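Local coordinates for flavin-nucleotide-binding protein (Azotobacter vinelandii, PDB 6RK0), which binds FAD and heme b and probably works as a low-potential terminal oxidase associated with the iron-only nitrogenase, at residues 120-125 and 160-165; 63-68 and 130-135; 106-111 and 172-177; 94-99 and 110-115. One frame throughout, in Å; residues are numbered along the deposited sequence.

How the contacts relate
All four contacts involve one curled antiparallel sheet of a flavin-binding split-barrel fold; three join strands within it, and contact 2 packs helix 126-140 on it. They form two pairs on opposite sides of the chain's centre, 25 to 34 Å apart between centres. Contacts 1 and 2, with centres about 10 Å apart, touch through Arg68 on Ser163 and Ile123 on Lys132. Contacts 3 and 4, about 7 Å apart, share Asn110 and Phe111 on strand 108-118. Along the chain contact 2 encloses contact 4 and crosses contacts 1 and 3, while contact 1 is nested within contact 3. Phe111 and Lys172 of contact 3 line the cofactor pockets, and Leu133 of contact 2 touches heme.

Contact 1: 120-125 and 160-165; sequences AELISD and AVASLS
Ile123 turns CG1 anti to its carbonyl carbon (chi1 -58°) and runs on extended to CD1, while Val161 sets CG1 anti to its amide nitrogen (chi1 175°); the two branched side chains therefore lie side by side and point the same way, with Ile123 CD1 3.6 Å from Val161 CG1. They sit on an antiparallel ladder in which the short strand 121-122 pairs with strand 159-165 of the split-barrel sheet. Glu121 and Ser163 form a hydrogen-bonded pair: Glu121 N donates to Ser163 O and Ser163 N to Glu121 O, each 2.9 Å long and in the carbonyl plane. Ile123 N then reaches Val161 O almost straight on, with 168° at the hydrogen.

Leu122 and Ala162 form the next, non-hydrogen-bonded pair. The small Ala162 leaves room for Leu122 CD2, which comes to 4.0 Å from Ala162 CB, and Phe80 of helix 78-82 packs on both. Beta-branched Val161 suits an extended strand, and with Ile123 it packs on helix 126-140, Val161 on Leu133 and both on Lys129. The polar Ser163 is buried, but its hydroxyl is bonded to Arg68 NE.

Past the last strand pair a water bridges the backbones, donating to Ile123 O and accepting from Val161 N. A second water donates to Glu121 O at 2.9 Å and lies 2.6 Å from Ser163 OG.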
# COMPACT_ATOMS: atom_id res chain seq x y z
N ALA A 120 -6.54 13.15 -14.03
CA ALA A 120 -7.10 13.77 -12.85
C ALA A 120 -7.30 15.26 -13.10
O ALA A 120 -6.73 15.85 -14.02
CB ALA A 120 -6.17 13.53 -11.66
N GLU A 121 -8.12 15.86 -12.24
CA GLU A 121 -8.50 17.26 -12.34
C GLU A 121 -8.36 17.93 -10.99
O GLU A 121 -8.73 17.35 -9.97
CB GLU A 121 -10.01 17.37 -12.75
CG GLU A 121 -10.33 16.62 -14.05
CD GLU A 121 -11.82 16.54 -14.38
OE1 GLU A 121 -12.65 17.26 -13.76
OE2 GLU A 121 -12.16 15.73 -15.29
N LEU A 122 -7.85 19.15 -10.98
CA LEU A 122 -7.77 19.91 -9.73
C LEU A 122 -9.06 20.68 -9.50
O LEU A 122 -9.68 21.18 -10.43
CB LEU A 122 -6.67 20.95 -9.75
CG LEU A 122 -5.27 20.41 -9.83
CD1 LEU A 122 -4.29 21.58 -9.82
CD2 LEU A 122 -4.93 19.38 -8.73
N ILE A 123 -9.43 20.83 -8.23
CA ILE A 123 -10.55 21.70 -7.88
C ILE A 123 -10.01 23.11 -7.69
O ILE A 123 -9.29 23.38 -6.74
CB ILE A 123 -11.25 21.20 -6.61
CG1 ILE A 123 -11.73 19.77 -6.78
CG2 ILE A 123 -12.38 22.15 -6.25
CD1 ILE A 123 -12.49 19.27 -5.65
N SER A 124 -10.37 24.02 -8.59
CA SER A 124 -9.92 25.41 -8.45
C SER A 124 -10.90 26.28 -7.69
O SER A 124 -10.51 27.35 -7.19
CB SER A 124 -9.65 26.02 -9.83
OG SER A 124 -10.81 25.96 -10.63
N ASP A 125 -12.15 25.87 -7.60
CA ASP A 125 -13.18 26.62 -6.89
C ASP A 125 -13.03 26.38 -5.38
O ASP A 125 -13.18 25.25 -4.90
CB ASP A 125 -14.52 26.13 -7.41
CG ASP A 125 -15.64 26.84 -6.79
OD1 ASP A 125 -15.62 27.07 -5.55
OD2 ASP A 125 -16.58 27.16 -7.53
N ALA A 160 -4.58 21.70 -1.98
CA ALA A 160 -5.04 21.23 -3.28
C ALA A 160 -5.95 20.02 -3.06
O ALA A 160 -5.72 19.22 -2.15
CB ALA A 160 -3.87 20.79 -4.15
N VAL A 161 -6.99 19.91 -3.90
CA VAL A 161 -7.78 18.71 -3.99
C VAL A 161 -7.85 18.30 -5.45
O VAL A 161 -8.18 19.12 -6.32
CB VAL A 161 -9.19 18.89 -3.41
CG1 VAL A 161 -10.02 17.63 -3.63
CG2 VAL A 161 -9.11 19.24 -1.93
N ALA A 162 -7.50 17.05 -5.72
CA ALA A 162 -7.58 16.48 -7.05
C ALA A 162 -8.64 15.38 -7.06
O ALA A 162 -8.96 14.80 -6.02
CB ALA A 162 -6.23 15.84 -7.44
N SER A 163 -9.17 15.10 -8.25
CA SER A 163 -10.09 13.98 -8.38
C SER A 163 -9.86 13.24 -9.69
O SER A 163 -9.34 13.79 -10.67
CB SER A 163 -11.55 14.40 -8.27
OG SER A 163 -12.01 15.04 -9.42
N LEU A 164 -10.32 11.99 -9.70
CA LEU A 164 -10.17 11.11 -10.84
C LEU A 164 -11.43 10.27 -10.95
O LEU A 164 -11.91 9.73 -9.96
CB LEU A 164 -8.96 10.20 -10.62
CG LEU A 164 -8.61 9.19 -11.69
CD1 LEU A 164 -8.19 9.87 -13.01
CD2 LEU A 164 -7.48 8.25 -11.19
N SER A 165 -11.95 10.14 -12.16
CA SER A 165 -13.07 9.26 -12.43
C SER A 165 -12.71 7.82 -12.04
O SER A 165 -11.59 7.36 -12.24
CB SER A 165 -13.38 9.30 -13.91
OG SER A 165 -14.34 8.34 -14.27
O HOH W 1 -11.48 17.54 -9.22
O HOH W 2 -7.02 22.16 -5.78

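Contact 2: 63-68 and 130-135; sequences WREGDR and AEKLRN
The carboxylate of Glu65 and the amide of Asn135 have their planes 71° apart, and Asn135 ND2 donates to Glu65 OE2 at 2.8 Å from above the carboxylate plane. From the opposite face of that plane comes Trp63 NE1, which donates to the same OE2 at 3.1 Å; the oxygen lies at the indole's edge, in the ring plane. Phe136 stacks on the indole, and the ring of Tyr70 meets it at a shallow angle. Trp63 CZ2 approaches Lys132 O, and Trp63 CH2 meets the methyl CD2 of Leu133 at 4.3 Å, so the large indole packs between the strand and the helix while its one polar atom has an acceptor.

Lys132 NZ forms a salt bridge with the other oxygen, Glu65 OE1, at 2.9 Å, also from above the plane. An extended glutamate is long enough to span to the helix, whereas Lys132 bends at chi2 (-63°), bringing its ammonium back over the carboxylate. With two donors on OE2 and a lysine on OE1, the group is probably fixed in rotation and kept charged.

Leu133, on the same helix, also touches the heme and its iron ligand His72. This is strand-to-helix packing in the split-barrel fold: helix 126-140 lies against the end of strand 54-65, whose last residue, Glu65, opens the type II' turn to Arg68, beside the heme pocket.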
# COMPACT_ATOMS: atom_id res chain seq x y z
N TRP A 63 -10.75 9.59 -0.82
CA TRP A 63 -12.15 9.32 -0.51
C TRP A 63 -12.95 9.28 -1.81
O TRP A 63 -12.56 9.89 -2.80
CB TRP A 63 -12.72 10.32 0.51
CG TRP A 63 -12.87 11.72 0.06
CD1 TRP A 63 -14.05 12.35 -0.28
CD2 TRP A 63 -11.84 12.75 -0.05
NE1 TRP A 63 -13.80 13.66 -0.59
CE2 TRP A 63 -12.47 13.94 -0.44
CE3 TRP A 63 -10.46 12.77 0.19
CZ2 TRP A 63 -11.75 15.15 -0.61
CZ3 TRP A 63 -9.75 13.98 0.05
CH2 TRP A 63 -10.40 15.13 -0.37
N ARG A 64 -14.06 8.57 -1.79
CA ARG A 64 -14.91 8.46 -2.97
C ARG A 64 -16.18 9.27 -2.76
O ARG A 64 -16.80 9.22 -1.69
CB ARG A 64 -15.30 7.00 -3.22
CG ARG A 64 -16.10 6.81 -4.51
CD ARG A 64 -16.46 5.38 -4.82
NE ARG A 64 -17.41 4.77 -3.89
CZ ARG A 64 -18.72 4.86 -4.01
NH1 ARG A 64 -19.28 5.58 -4.99
NH2 ARG A 64 -19.49 4.19 -3.18
N GLU A 65 -16.58 10.00 -3.80
CA GLU A 65 -17.93 10.59 -3.87
C GLU A 65 -18.52 10.18 -5.21
O GLU A 65 -18.06 10.63 -6.26
CB GLU A 65 -17.89 12.12 -3.75
CG GLU A 65 -17.23 12.61 -2.50
CD GLU A 65 -17.30 14.11 -2.35
OE1 GLU A 65 -18.12 14.79 -3.08
OE2 GLU A 65 -16.55 14.66 -1.49
N GLY A 66 -19.50 9.28 -5.18
CA GLY A 66 -20.10 8.84 -6.43
C GLY A 66 -19.07 8.23 -7.35
O GLY A 66 -18.34 7.30 -6.97
N ASP A 67 -18.98 8.75 -8.57
CA ASP A 67 -18.12 8.17 -9.59
C ASP A 67 -16.73 8.80 -9.68
O ASP A 67 -16.05 8.62 -10.71
CB ASP A 67 -18.82 8.23 -10.96
CG ASP A 67 -19.10 9.66 -11.46
OD1 ASP A 67 -18.70 10.67 -10.85
OD2 ASP A 67 -19.75 9.76 -12.52
N ARG A 68 -16.27 9.46 -8.62
CA ARG A 68 -14.91 9.99 -8.60
C ARG A 68 -14.28 9.74 -7.23
O ARG A 68 -14.97 9.68 -6.20
CB ARG A 68 -14.84 11.50 -8.87
CG ARG A 68 -15.54 11.89 -10.20
CD ARG A 68 -15.40 13.35 -10.53
NE ARG A 68 -14.04 13.72 -10.88
CZ ARG A 68 -13.48 13.49 -12.07
NH1 ARG A 68 -14.14 12.88 -13.07
NH2 ARG A 68 -12.23 13.86 -12.27
N ALA A 130 -13.63 23.30 -0.20
CA ALA A 130 -13.95 23.21 1.22
C ALA A 130 -15.06 22.19 1.48
O ALA A 130 -15.03 21.45 2.47
CB ALA A 130 -14.32 24.59 1.77
N GLU A 131 -16.04 22.15 0.59
CA GLU A 131 -17.09 21.16 0.72
C GLU A 131 -16.53 19.74 0.62
O GLU A 131 -16.91 18.86 1.41
CB GLU A 131 -18.13 21.44 -0.35
CG GLU A 131 -19.36 20.58 -0.22
CD GLU A 131 -20.59 21.09 -0.95
OE1 GLU A 131 -20.51 22.03 -1.77
OE2 GLU A 131 -21.70 20.56 -0.71
N LYS A 132 -15.63 19.50 -0.33
CA LYS A 132 -15.06 18.16 -0.50
C LYS A 132 -14.20 17.77 0.71
O LYS A 132 -14.23 16.62 1.14
CB LYS A 132 -14.22 18.11 -1.78
CG LYS A 132 -14.88 18.45 -3.10
CD LYS A 132 -15.99 17.51 -3.45
CE LYS A 132 -16.62 17.80 -4.79
NZ LYS A 132 -17.88 17.04 -4.86
N LEU A 133 -13.43 18.72 1.26
CA LEU A 133 -12.61 18.42 2.44
C LEU A 133 -13.46 18.06 3.64
O LEU A 133 -13.09 17.17 4.43
CB LEU A 133 -11.69 19.59 2.74
CG LEU A 133 -10.56 19.78 1.70
CD1 LEU A 133 -9.94 21.16 1.82
CD2 LEU A 133 -9.47 18.67 1.85
N ARG A 134 -14.61 18.73 3.82
CA ARG A 134 -15.49 18.32 4.91
C ARG A 134 -16.02 16.90 4.68
O ARG A 134 -16.12 16.12 5.63
CB ARG A 134 -16.64 19.33 5.08
CG ARG A 134 -17.62 18.91 6.17
CD ARG A 134 -18.59 20.01 6.60
NE ARG A 134 -19.38 19.59 7.77
CZ ARG A 134 -20.08 20.39 8.58
NH1 ARG A 134 -20.16 21.72 8.38
NH2 ARG A 134 -20.74 19.85 9.61
N ASN A 135 -16.34 16.55 3.43
CA ASN A 135 -16.78 15.19 3.15
C ASN A 135 -15.70 14.18 3.50
O ASN A 135 -15.99 13.10 4.01
CB ASN A 135 -17.13 15.07 1.66
CG ASN A 135 -18.35 15.88 1.25
OD1 ASN A 135 -19.21 16.22 2.06
ND2 ASN A 135 -18.43 16.18 -0.05

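Contact 3: 106-111 and 172-177; sequences NFNCNF and KVRTGP. With HEM (protoporphyrin IX containing Fe), chain H.
A cofactor-lining part of the split-barrel sheet is built here, where strands 108-118 and 169-174 meet beside the heme. Phe111 and Arg174 form an antiparallel hydrogen-bonded pair, each amide donating to the other's carbonyl at 3.0 Å. Beyond that pair, side chains take over the pairing. Arg174 is extended from CG to NE, its CG anti to the amide nitrogen (chi1 -166°), which carries the guanidinium to Asn110: NH1 donates to Asn110 OD1 at 2.8 Å, the acceptor lying in the guanidinium plane. Asn110 ND2 in turn donates to Gly176 O at 3.0 Å, nearly straight and on a lone pair. An amide suits this place because it can accept and donate at once. NH1 and NH2 of Arg174 also both grip Pro177 O, so the loop that follows strand 169-174 is tied back to it. Gly176 has a positive phi (86°), readily adopted without a side chain.

Phe111 stands with the backbone N of Arg174 over one ring face and Lys172 CB at its edge, 3.7 Å from CE1. Lys172 bends at chi3, and its NZ bonds heme O2A at 2.7 Å, as well as FAD O3'. The water on the heme iron, 2.1 Å from FE, donates to Phe107 O at 2.7 Å.

Strand 108-118 runs between its neighbours 88-100 and 169-174; Val99 of the first packs on Arg174, and Leu148 of the second subunit rests on Phe107.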
# COMPACT_ATOMS: atom_id res chain seq x y z
N ASN A 106 3.06 -22.23 -6.26
CA ASN A 106 1.66 -21.88 -6.06
C ASN A 106 1.38 -21.19 -4.71
O ASN A 106 0.20 -20.99 -4.37
CB ASN A 106 0.78 -23.10 -6.29
CG ASN A 106 0.58 -23.34 -7.75
OD1 ASN A 106 0.22 -22.42 -8.49
ND2 ASN A 106 0.77 -24.57 -8.20
N PHE A 107 2.40 -20.75 -3.98
CA PHE A 107 2.13 -19.81 -2.90
C PHE A 107 1.48 -18.56 -3.49
O PHE A 107 1.64 -18.23 -4.67
CB PHE A 107 3.42 -19.41 -2.16
CG PHE A 107 3.77 -20.31 -1.01
CD1 PHE A 107 3.88 -21.68 -1.17
CD2 PHE A 107 4.00 -19.77 0.26
CE1 PHE A 107 4.22 -22.51 -0.09
CE2 PHE A 107 4.33 -20.60 1.34
CZ PHE A 107 4.43 -21.96 1.13
N ASN A 108 0.73 -17.84 -2.66
CA ASN A 108 -0.00 -16.72 -3.21
C ASN A 108 -0.45 -15.83 -2.07
O ASN A 108 -0.01 -16.00 -0.92
CB ASN A 108 -1.14 -17.21 -4.12
CG ASN A 108 -1.34 -16.33 -5.31
OD1 ASN A 108 -1.81 -15.21 -5.20
ND2 ASN A 108 -0.94 -16.82 -6.47
N CYS A 109 -1.33 -14.89 -2.37
CA CYS A 109 -1.96 -14.13 -1.30
C CYS A 109 -3.40 -13.86 -1.70
O CYS A 109 -3.73 -13.77 -2.88
CB CYS A 109 -1.24 -12.82 -0.96
SG CYS A 109 -1.46 -11.50 -2.18
N ASN A 110 -4.25 -13.77 -0.69
CA ASN A 110 -5.60 -13.28 -0.90
C ASN A 110 -5.54 -11.76 -0.81
O ASN A 110 -4.78 -11.20 -0.02
CB ASN A 110 -6.57 -13.89 0.09
CG ASN A 110 -6.88 -15.34 -0.28
OD1 ASN A 110 -6.86 -15.68 -1.48
ND2 ASN A 110 -7.15 -16.17 0.70
N PHE A 111 -6.33 -11.09 -1.63
CA PHE A 111 -6.20 -9.65 -1.77
C PHE A 111 -7.40 -9.10 -2.52
O PHE A 111 -8.13 -9.84 -3.21
CB PHE A 111 -4.91 -9.27 -2.52
CG PHE A 111 -4.86 -9.75 -3.94
CD1 PHE A 111 -5.37 -8.98 -4.99
CD2 PHE A 111 -4.33 -10.99 -4.26
CE1 PHE A 111 -5.33 -9.44 -6.30
CE2 PHE A 111 -4.28 -11.44 -5.59
CZ PHE A 111 -4.77 -10.65 -6.60
N LYS A 172 -8.57 -6.82 -9.42
CA LYS A 172 -8.28 -8.22 -9.25
C LYS A 172 -8.59 -8.57 -7.81
O LYS A 172 -8.28 -7.79 -6.90
CB LYS A 172 -6.81 -8.61 -9.60
CG LYS A 172 -6.50 -8.52 -11.09
CD LYS A 172 -5.04 -8.74 -11.40
CE LYS A 172 -4.52 -10.19 -11.25
NZ LYS A 172 -3.05 -10.25 -11.56
N VAL A 173 -9.19 -9.74 -7.60
CA VAL A 173 -9.56 -10.22 -6.27
C VAL A 173 -9.22 -11.68 -6.19
O VAL A 173 -9.60 -12.45 -7.08
CB VAL A 173 -11.07 -10.01 -6.00
CG1 VAL A 173 -11.46 -10.62 -4.65
CG2 VAL A 173 -11.43 -8.53 -6.06
N ARG A 174 -8.57 -12.08 -5.09
CA ARG A 174 -8.39 -13.49 -4.77
C ARG A 174 -8.90 -13.73 -3.37
O ARG A 174 -8.58 -12.97 -2.45
CB ARG A 174 -6.94 -13.96 -4.87
CG ARG A 174 -6.84 -15.49 -4.86
CD ARG A 174 -5.45 -15.96 -4.44
NE ARG A 174 -5.26 -17.39 -4.69
CZ ARG A 174 -5.74 -18.38 -3.93
NH1 ARG A 174 -6.34 -18.15 -2.77
NH2 ARG A 174 -5.55 -19.64 -4.35
N THR A 175 -9.68 -14.80 -3.22
CA THR A 175 -10.16 -15.29 -1.94
C THR A 175 -9.94 -16.80 -1.86
O THR A 175 -9.73 -17.45 -2.88
CB THR A 175 -11.66 -15.00 -1.72
OG1 THR A 175 -12.43 -15.68 -2.74
CG2 THR A 175 -12.00 -13.51 -1.79
N GLY A 176 -10.08 -17.35 -0.66
CA GLY A 176 -10.21 -18.79 -0.48
C GLY A 176 -8.90 -19.54 -0.37
O GLY A 176 -7.81 -18.96 -0.24
N PRO A 177 -8.99 -20.87 -0.44
CA PRO A 177 -7.84 -21.73 -0.14
C PRO A 177 -6.80 -21.71 -1.24
O PRO A 177 -7.00 -21.20 -2.36
CB PRO A 177 -8.47 -23.14 0.01
CG PRO A 177 -9.90 -22.92 0.18
CD PRO A 177 -10.26 -21.64 -0.51
CHA HEM H . 2.87 -14.75 -9.37
CHB HEM H . 2.68 -14.50 -4.59
CHC HEM H . 6.39 -17.53 -4.31
CHD HEM H . 6.37 -18.03 -9.08
C1A HEM H . 2.49 -14.43 -8.09
C2A HEM H . 1.39 -13.54 -7.77
C3A HEM H . 1.33 -13.46 -6.43
C4A HEM H . 2.40 -14.31 -5.91
CMA HEM H . 0.37 -12.71 -5.51
CAA HEM H . 0.46 -12.87 -8.77
CBA HEM H . -0.65 -13.80 -9.27
CGA HEM H . -1.72 -12.94 -9.90
O1A HEM H . -2.83 -12.80 -9.31
O2A HEM H . -1.49 -12.35 -10.98
C1B HEM H . 3.68 -15.32 -4.08
C2B HEM H . 3.98 -15.48 -2.68
C3B HEM H . 5.01 -16.31 -2.61
C4B HEM H . 5.35 -16.70 -3.97
CMB HEM H . 3.28 -14.79 -1.53
CAB HEM H . 5.80 -16.86 -1.42
CBB HEM H . 5.45 -16.77 -0.14
C1C HEM H . 6.73 -17.92 -5.59
C2C HEM H . 7.79 -18.83 -5.93
C3C HEM H . 7.77 -19.02 -7.24
C4C HEM H . 6.67 -18.21 -7.75
CMC HEM H . 8.79 -19.38 -4.94
CAC HEM H . 8.62 -19.90 -8.12
CBC HEM H . 9.05 -21.08 -7.67
C1D HEM H . 5.46 -17.13 -9.60
C2D HEM H . 5.18 -16.91 -10.99
C3D HEM H . 4.19 -16.01 -11.06
C4D HEM H . 3.85 -15.64 -9.70
CMD HEM H . 5.90 -17.60 -12.16
CAD HEM H . 3.49 -15.50 -12.32
CBD HEM H . 2.21 -16.34 -12.55
CGD HEM H . 1.66 -16.08 -13.93
O1D HEM H . 1.01 -15.01 -14.12
O2D HEM H . 1.81 -16.92 -14.84
NA HEM H . 3.10 -14.90 -6.95
NB HEM H . 4.51 -16.09 -4.85
NC HEM H . 6.06 -17.53 -6.72
ND HEM H . 4.63 -16.35 -8.81
FE HEM H . 4.59 -16.19 -6.84
O HOH W 3 3.22 -17.76 -6.83

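Contact 4: 94-99 and 110-115; sequences LLDGLV and NFRSVM. With FAD (flavin-adenine dinucleotide), chain G.
Asp96 and Arg112 cross at about a right angle, their carboxylate and guanidinium planes 38° apart, on the beta hairpin of strands 88-100 and 108-118 in the split-barrel sheet. The arginine grips side-on: NH2 meets Asp96 OD1 at 2.9 Å, almost straight, and NE meets Asp96 OD2 at 2.9 Å, both on the syn side of the carboxylate. A bend at chi3 (-75°) swings the guanidinium back across the hairpin. Leu94 CD1 lies over the centre of one guanidinium face, 3.6 Å from Arg112 CZ, an apolar cover for a cation that can spend its hydrogen bonds at the edge. NH2 also bridges to the C-terminal carboxylate of Gly225.

The strands hold a classic bulge, with Asp96 and Gly97 both opposite Asn110. Asp96 N donates to Asn110 O at 2.8 Å, and Gly97 N makes a weak bond to the same oxygen. Glycine readily takes the extended phi of 175° found at Gly97. Val99 and Asn110 cross at about a right angle, Val99 CG2 lying 3.8 Å from Asn110 CG.

On the other side of the strand, Phe111 offers a ring face to the flavin, with FAD C8 over it, offset toward the rim, and C8M 3.4 Å from CD1. Met115 CE packs on the adenine, 3.5 Å from FAD C5A. Ser113, a short hydroxyl side chain, meets the edge of that base, donating from OG to FAD N1A at 2.8 Å.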
# COMPACT_ATOMS: atom_id res chain seq x y z
N LEU A 94 -5.49 -4.05 -0.86
CA LEU A 94 -5.71 -4.65 0.46
C LEU A 94 -5.16 -6.05 0.46
O LEU A 94 -5.59 -6.90 -0.34
CB LEU A 94 -7.17 -4.63 0.89
CG LEU A 94 -7.71 -3.25 1.26
CD1 LEU A 94 -9.22 -3.27 1.35
CD2 LEU A 94 -7.08 -2.74 2.55
N LEU A 95 -4.25 -6.33 1.39
CA LEU A 95 -3.70 -7.67 1.61
C LEU A 95 -4.59 -8.40 2.61
O LEU A 95 -4.77 -7.93 3.74
CB LEU A 95 -2.26 -7.54 2.11
CG LEU A 95 -1.60 -8.83 2.53
CD1 LEU A 95 -1.54 -9.87 1.38
CD2 LEU A 95 -0.19 -8.52 3.04
N ASP A 96 -5.14 -9.55 2.20
CA ASP A 96 -6.13 -10.27 2.98
C ASP A 96 -5.66 -11.61 3.54
O ASP A 96 -6.34 -12.19 4.38
CB ASP A 96 -7.42 -10.47 2.19
CG ASP A 96 -8.07 -9.16 1.74
OD1 ASP A 96 -8.02 -8.18 2.55
OD2 ASP A 96 -8.65 -9.10 0.63
N GLY A 97 -4.52 -12.15 3.07
CA GLY A 97 -4.03 -13.39 3.64
C GLY A 97 -2.82 -13.87 2.89
O GLY A 97 -2.60 -13.50 1.74
N LEU A 98 -2.03 -14.73 3.55
CA LEU A 98 -0.93 -15.45 2.93
C LEU A 98 -1.42 -16.86 2.59
O LEU A 98 -1.97 -17.56 3.45
CB LEU A 98 0.27 -15.53 3.87
CG LEU A 98 1.49 -16.22 3.30
CD1 LEU A 98 2.06 -15.48 2.10
CD2 LEU A 98 2.56 -16.43 4.35
N VAL A 99 -1.26 -17.25 1.32
CA VAL A 99 -1.76 -18.53 0.81
C VAL A 99 -0.57 -19.49 0.71
O VAL A 99 0.37 -19.28 -0.06
CB VAL A 99 -2.47 -18.34 -0.55
CG1 VAL A 99 -2.92 -19.69 -1.10
CG2 VAL A 99 -3.66 -17.39 -0.44
N ASN A 110 -4.25 -13.77 -0.69
CA ASN A 110 -5.60 -13.28 -0.90
C ASN A 110 -5.54 -11.76 -0.81
O ASN A 110 -4.78 -11.20 -0.02
CB ASN A 110 -6.57 -13.89 0.09
CG ASN A 110 -6.88 -15.34 -0.28
OD1 ASN A 110 -6.86 -15.68 -1.48
ND2 ASN A 110 -7.15 -16.17 0.70
N PHE A 111 -6.33 -11.09 -1.63
CA PHE A 111 -6.20 -9.65 -1.77
C PHE A 111 -7.40 -9.10 -2.52
O PHE A 111 -8.13 -9.84 -3.21
CB PHE A 111 -4.91 -9.27 -2.52
CG PHE A 111 -4.86 -9.75 -3.94
CD1 PHE A 111 -5.37 -8.98 -4.99
CD2 PHE A 111 -4.33 -10.99 -4.26
CE1 PHE A 111 -5.33 -9.44 -6.30
CE2 PHE A 111 -4.28 -11.44 -5.59
CZ PHE A 111 -4.77 -10.65 -6.60
N ARG A 112 -7.52 -7.78 -2.45
CA ARG A 112 -8.38 -6.99 -3.33
C ARG A 112 -7.55 -5.84 -3.85
O ARG A 112 -6.88 -5.17 -3.06
CB ARG A 112 -9.58 -6.42 -2.54
CG ARG A 112 -10.56 -7.48 -2.07
CD ARG A 112 -11.42 -6.99 -0.92
NE ARG A 112 -10.63 -6.96 0.31
CZ ARG A 112 -11.05 -6.38 1.43
NH1 ARG A 112 -12.17 -5.64 1.44
NH2 ARG A 112 -10.36 -6.51 2.54
N SER A 113 -7.61 -5.56 -5.15
CA SER A 113 -6.90 -4.40 -5.67
C SER A 113 -7.64 -3.79 -6.83
O SER A 113 -8.26 -4.50 -7.64
CB SER A 113 -5.45 -4.65 -6.01
OG SER A 113 -5.31 -5.60 -6.99
N VAL A 114 -7.55 -2.47 -6.92
CA VAL A 114 -8.13 -1.73 -8.03
C VAL A 114 -7.12 -0.72 -8.53
O VAL A 114 -6.40 -0.10 -7.74
CB VAL A 114 -9.49 -1.09 -7.67
CG1 VAL A 114 -9.36 -0.12 -6.50
CG2 VAL A 114 -10.15 -0.42 -8.91
N MET A 115 -7.06 -0.58 -9.86
CA MET A 115 -6.28 0.47 -10.52
C MET A 115 -7.28 1.34 -11.26
O MET A 115 -8.09 0.85 -12.06
CB MET A 115 -5.25 -0.10 -11.49
CG MET A 115 -4.17 -0.90 -10.79
SD MET A 115 -3.00 -1.55 -11.99
CE MET A 115 -1.93 -2.53 -10.94
PA FAD G . -1.12 -7.38 -16.83
O1A FAD G . -2.22 -8.38 -16.80
O2A FAD G . -0.17 -7.42 -17.97
O5B FAD G . -1.73 -5.92 -16.67
C5B FAD G . -2.71 -5.46 -17.62
C4B FAD G . -3.72 -4.60 -16.91
O4B FAD G . -4.36 -5.38 -15.88
C3B FAD G . -3.17 -3.40 -16.16
O3B FAD G . -2.86 -2.33 -17.02
C2B FAD G . -4.27 -3.13 -15.14
O2B FAD G . -5.29 -2.37 -15.75
C1B FAD G . -4.76 -4.55 -14.81
N9A FAD G . -4.16 -5.08 -13.58
C8A FAD G . -2.98 -5.74 -13.43
N7A FAD G . -2.70 -6.02 -12.19
C5A FAD G . -3.75 -5.49 -11.47
C6A FAD G . -4.04 -5.46 -10.08
N6A FAD G . -3.23 -5.96 -9.13
N1A FAD G . -5.17 -4.83 -9.70
C2A FAD G . -5.97 -4.31 -10.64
N3A FAD G . -5.81 -4.27 -11.96
C4A FAD G . -4.67 -4.91 -12.31
N1 FAD G . 2.26 -10.16 -8.53
C2 FAD G . 3.47 -10.80 -8.64
O2 FAD G . 3.93 -11.13 -9.74
N3 FAD G . 4.21 -11.06 -7.51
C4 FAD G . 3.85 -10.73 -6.24
O4 FAD G . 4.60 -10.94 -5.28
C4X FAD G . 2.55 -10.11 -6.13
N5 FAD G . 2.09 -9.78 -4.91
C5X FAD G . 0.88 -9.10 -4.83
C6 FAD G . 0.41 -8.68 -3.57
C7 FAD G . -0.78 -7.97 -3.44
C7M FAD G . -1.27 -7.55 -2.07
C8 FAD G . -1.52 -7.66 -4.61
C8M FAD G . -2.75 -6.83 -4.53
C9 FAD G . -1.07 -8.10 -5.85
C9A FAD G . 0.12 -8.79 -5.98
N10 FAD G . 0.59 -9.26 -7.23
C10 FAD G . 1.84 -9.84 -7.33
C1' FAD G . -0.15 -9.02 -8.48
C2' FAD G . 0.35 -7.79 -9.22
O2' FAD G . -0.22 -6.63 -8.64
C3' FAD G . -0.02 -7.87 -10.69
O3' FAD G . -1.43 -8.00 -10.82
C4' FAD G . 0.66 -9.01 -11.43
O4' FAD G . 2.07 -8.98 -11.16
C5' FAD G . 0.46 -8.90 -12.92
O5' FAD G . 0.90 -7.60 -13.37
P FAD G . 1.11 -7.28 -14.90
O1P FAD G . 2.03 -8.28 -15.55
O2P FAD G . 1.47 -5.81 -15.00
O3P FAD G . -0.38 -7.48 -15.43
O HOH W 4 -7.63 -14.56 3.24